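Local coordinates for C. albicans actin interacting protein Aip5 (Candida albicans SC5314, PDB 6M4C) that probably promotes actin nucleation as an actin-interacting partner of the polarisome, in support of filamentous growth, at residues A[14-19]-A[26-31]. Residues are numbered along the deposited sequence; the frame is centred on the assembly and turned at random.
Sequences IFTSLA and LRSNNL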
ATOM      1  N   ILE A  14      -1.720  -7.219   1.628  1.00 76.98           N
ATOM      2  CA  ILE A  14      -1.777  -7.699   0.265  1.00 76.37           C
ATOM      3  C   ILE A  14      -0.455  -7.374  -0.424  1.00 92.53           C
ATOM      4  O   ILE A  14      -0.109  -6.205  -0.610  1.00 91.35           O
ATOM      5  CB  ILE A  14      -2.966  -7.098  -0.483  1.00 74.04           C
ATOM      6  CG1 ILE A  14      -4.274  -7.551   0.160  1.00 84.27           C
ATOM      7  CG2 ILE A  14      -2.900  -7.502  -1.937  1.00 67.50           C
ATOM      8  CD1 ILE A  14      -5.492  -7.309  -0.684  1.00 80.66           C
ATOM      9  N   PHE A  15       0.282  -8.437  -0.783  1.00 92.77           N
ATOM     10  CA  PHE A  15       1.484  -8.307  -1.583  1.00 74.15           C
ATOM     11  C   PHE A  15       1.031  -8.208  -3.031  1.00 76.94           C
ATOM     12  O   PHE A  15       0.115  -8.928  -3.433  1.00 82.94           O
ATOM     13  CB  PHE A  15       2.438  -9.470  -1.306  1.00 74.82           C
ATOM     14  CG  PHE A  15       3.325  -9.310  -0.094  1.00 73.77           C
ATOM     15  CD1 PHE A  15       2.905  -8.607   1.029  1.00 73.27           C
ATOM     16  CD2 PHE A  15       4.600  -9.844  -0.081  1.00 67.48           C
ATOM     17  CE1 PHE A  15       3.720  -8.482   2.149  1.00 83.26           C
ATOM     18  CE2 PHE A  15       5.419  -9.709   1.036  1.00 75.73           C
ATOM     19  CZ  PHE A  15       4.983  -9.038   2.154  1.00 80.89           C
ATOM     20  N   THR A  16       1.624  -7.268  -3.777  1.00 75.12           N
ATOM     21  CA  THR A  16       1.208  -7.048  -5.154  1.00 80.83           C
ATOM     22  C   THR A  16       2.267  -6.255  -5.923  1.00 88.08           C
ATOM     23  O   THR A  16       3.320  -5.900  -5.375  1.00 85.66           O
ATOM     24  CB  THR A  16      -0.161  -6.366  -5.229  1.00 78.83           C
ATOM     25  OG1 THR A  16      -0.557  -6.476  -6.595  1.00 92.16           O
ATOM     26  CG2 THR A  16      -0.130  -4.906  -4.828  1.00 73.31           C
ATOM     27  N   SER A  17       1.968  -5.994  -7.204  1.00 80.82           N
ATOM     28  CA  SER A  17       2.819  -5.142  -8.019  1.00 96.94           C
ATOM     29  C   SER A  17       1.983  -4.215  -8.896  1.00 96.55           C
ATOM     30  O   SER A  17       1.260  -4.678  -9.767  1.00 92.19           O
ATOM     31  CB  SER A  17       3.775  -5.959  -8.845  1.00104.94           C
ATOM     32  OG  SER A  17       4.636  -5.125  -9.604  1.00115.26           O
ATOM     33  N   LEU A  18       2.134  -2.904  -8.678  1.00105.96           N
ATOM     34  CA  LEU A  18       1.440  -1.900  -9.465  1.00104.01           C
ATOM     35  C   LEU A  18       2.049  -1.831 -10.860  1.00101.51           C
ATOM     36  O   LEU A  18       1.530  -1.143 -11.729  1.00103.97           O
ATOM     37  CB  LEU A  18       1.569  -0.546  -8.768  1.00104.33           C
ATOM     38  CG  LEU A  18       0.481  -0.246  -7.749  1.00103.05           C
ATOM     39  CD1 LEU A  18       0.723  -1.028  -6.476  1.00107.25           C
ATOM     40  CD2 LEU A  18       0.437   1.239  -7.457  1.00105.97           C
ATOM     41  N   ALA A  19       3.145  -2.554 -11.068  1.00106.05           N
ATOM     42  CA  ALA A  19       3.746  -2.615 -12.385  1.00108.89           C
ATOM     43  C   ALA A  19       3.479  -3.984 -13.014  1.00119.20           C
ATOM     44  O   ALA A  19       4.109  -4.361 -14.000  1.00126.47           O
ATOM     45  CB  ALA A  19       5.212  -2.318 -12.247  1.00111.88           C
ATOM     46  N   LEU A  26      -6.283  -5.971 -11.139  1.00113.83           N
ATOM     47  CA  LEU A  26      -7.670  -6.403 -11.111  1.00107.75           C
ATOM     48  C   LEU A  26      -7.857  -7.444 -10.008  1.00109.05           C
ATOM     49  O   LEU A  26      -8.791  -7.348  -9.222  1.00105.23           O
ATOM     50  CB  LEU A  26      -8.083  -6.983 -12.464  1.00105.69           C
ATOM     51  CG  LEU A  26      -9.320  -7.883 -12.409  1.00108.67           C
ATOM     52  CD1 LEU A  26     -10.576  -7.096 -12.066  1.00 98.60           C
ATOM     53  CD2 LEU A  26      -9.502  -8.650 -13.708  1.00117.18           C
ATOM     54  N   ARG A  27      -6.950  -8.430  -9.980  1.00105.32           N
ATOM     55  CA  ARG A  27      -6.917  -9.511  -9.010  1.00 96.17           C
ATOM     56  C   ARG A  27      -6.702  -8.922  -7.618  1.00 97.24           C
ATOM     57  O   ARG A  27      -7.135  -9.502  -6.622  1.00101.40           O
ATOM     58  CB  ARG A  27      -5.833 -10.536  -9.386  1.00 82.49           C
ATOM     59  N   SER A  28      -6.048  -7.756  -7.568  1.00 93.75           N
ATOM     60  CA  SER A  28      -5.789  -7.093  -6.304  1.00 94.73           C
ATOM     61  C   SER A  28      -7.065  -6.444  -5.775  1.00 97.13           C
ATOM     62  O   SER A  28      -7.270  -6.377  -4.569  1.00 95.61           O
ATOM     63  CB  SER A  28      -4.669  -6.115  -6.418  1.00 88.45           C
ATOM     64  OG  SER A  28      -3.567  -6.754  -7.038  1.00105.79           O
ATOM     65  N   ASN A  29      -7.939  -5.979  -6.673  1.00 92.22           N
ATOM     66  CA  ASN A  29      -9.179  -5.403  -6.186  1.00 85.20           C
ATOM     67  C   ASN A  29     -10.049  -6.483  -5.559  1.00 93.10           C
ATOM     68  O   ASN A  29     -10.518  -6.321  -4.433  1.00 98.95           O
ATOM     69  CB  ASN A  29      -9.886  -4.578  -7.246  1.00 88.14           C
ATOM     70  CG  ASN A  29      -9.106  -3.322  -7.555  1.00 85.90           C
ATOM     71  OD1 ASN A  29      -8.605  -2.651  -6.658  1.00 93.09           O
ATOM     72  ND2 ASN A  29      -8.982  -3.013  -8.828  1.00102.83           N
ATOM     73  N   ASN A  30     -10.193  -7.591  -6.295  1.00 99.04           N
ATOM     74  CA  ASN A  30     -10.959  -8.766  -5.921  1.00 87.57           C
ATOM     75  C   ASN A  30     -10.514  -9.290  -4.566  1.00 89.11           C
ATOM     76  O   ASN A  30     -11.338  -9.632  -3.718  1.00105.97           O
ATOM     77  CB  ASN A  30     -10.774  -9.870  -6.952  1.00 91.50           C
ATOM     78  CG  ASN A  30     -11.411  -9.513  -8.275  1.00110.01           C
ATOM     79  OD1 ASN A  30     -12.231  -8.598  -8.348  1.00121.33           O
ATOM     80  ND2 ASN A  30     -11.042 -10.230  -9.324  1.00118.64           N
ATOM     81  N   LEU A  31      -9.198  -9.342  -4.374  1.00 79.21           N
ATOM     82  CA  LEU A  31      -8.648  -9.794  -3.104  1.00 89.73           C
ATOM     83  C   LEU A  31      -8.987  -8.821  -1.966  1.00 93.75           C
ATOM     84  O   LEU A  31      -9.242  -9.250  -0.836  1.00 89.99           O
ATOM     85  CB  LEU A  31      -7.139 -10.006  -3.280  1.00 77.50           C
ATOM     86  CG  LEU A  31      -6.434 -10.801  -2.187  1.00 82.07           C
ATOM     87  CD1 LEU A  31      -6.966 -12.224  -2.098  1.00 79.42           C
ATOM     88  CD2 LEU A  31      -4.943 -10.831  -2.469  1.00 98.97           C
TER
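Ile14 meets Leu31 and Thr16 meets Ser28 with no ring or other flat group between them; the one ring of these segments, Phe15, points away from the helix. On that other side of the sheet it packs on Ala53, Ile56 and Trp57 of helix 51-60. The contact itself consists of an apolar pair, Ile14 with Leu31, and a hydroxyl pair, Thr16 with Ser28. The side chains of Ile14 and Leu31 lie alongside one another, head to tail. The extended arm of Ile14 (chi2 -165°) brings CD1 to 3.9 Å from CG of Leu31. Ile14 CG2 lies 3.9 Å from Leu31 CD2. Further along, Thr16 OG1 donates a hydrogen bond to Ser28 OG at 3.1 Å. The threonine hydroxyl is placed for this by standing opposite its own backbone N (chi1 -168°). Ser28 OG also bonds to the carbonyl of Val24, one turn earlier in the helix, so this buried hydroxyl has two hydrogen-bond partners. Nearby, Leu18 O and Asn29 ND2 each bond to the second subunit, to its Asn29 and Leu18 respectively. Strand 14-16 and helix 26-31 run almost exactly antiparallel, at 177°, with axes 9.8 Å apart. They are the first strand and the helix of a beta-alpha-beta unit, consistent with a thioredoxin-like fold. Strand 43-46 completes the unit, pairing with Ile14 and Thr16.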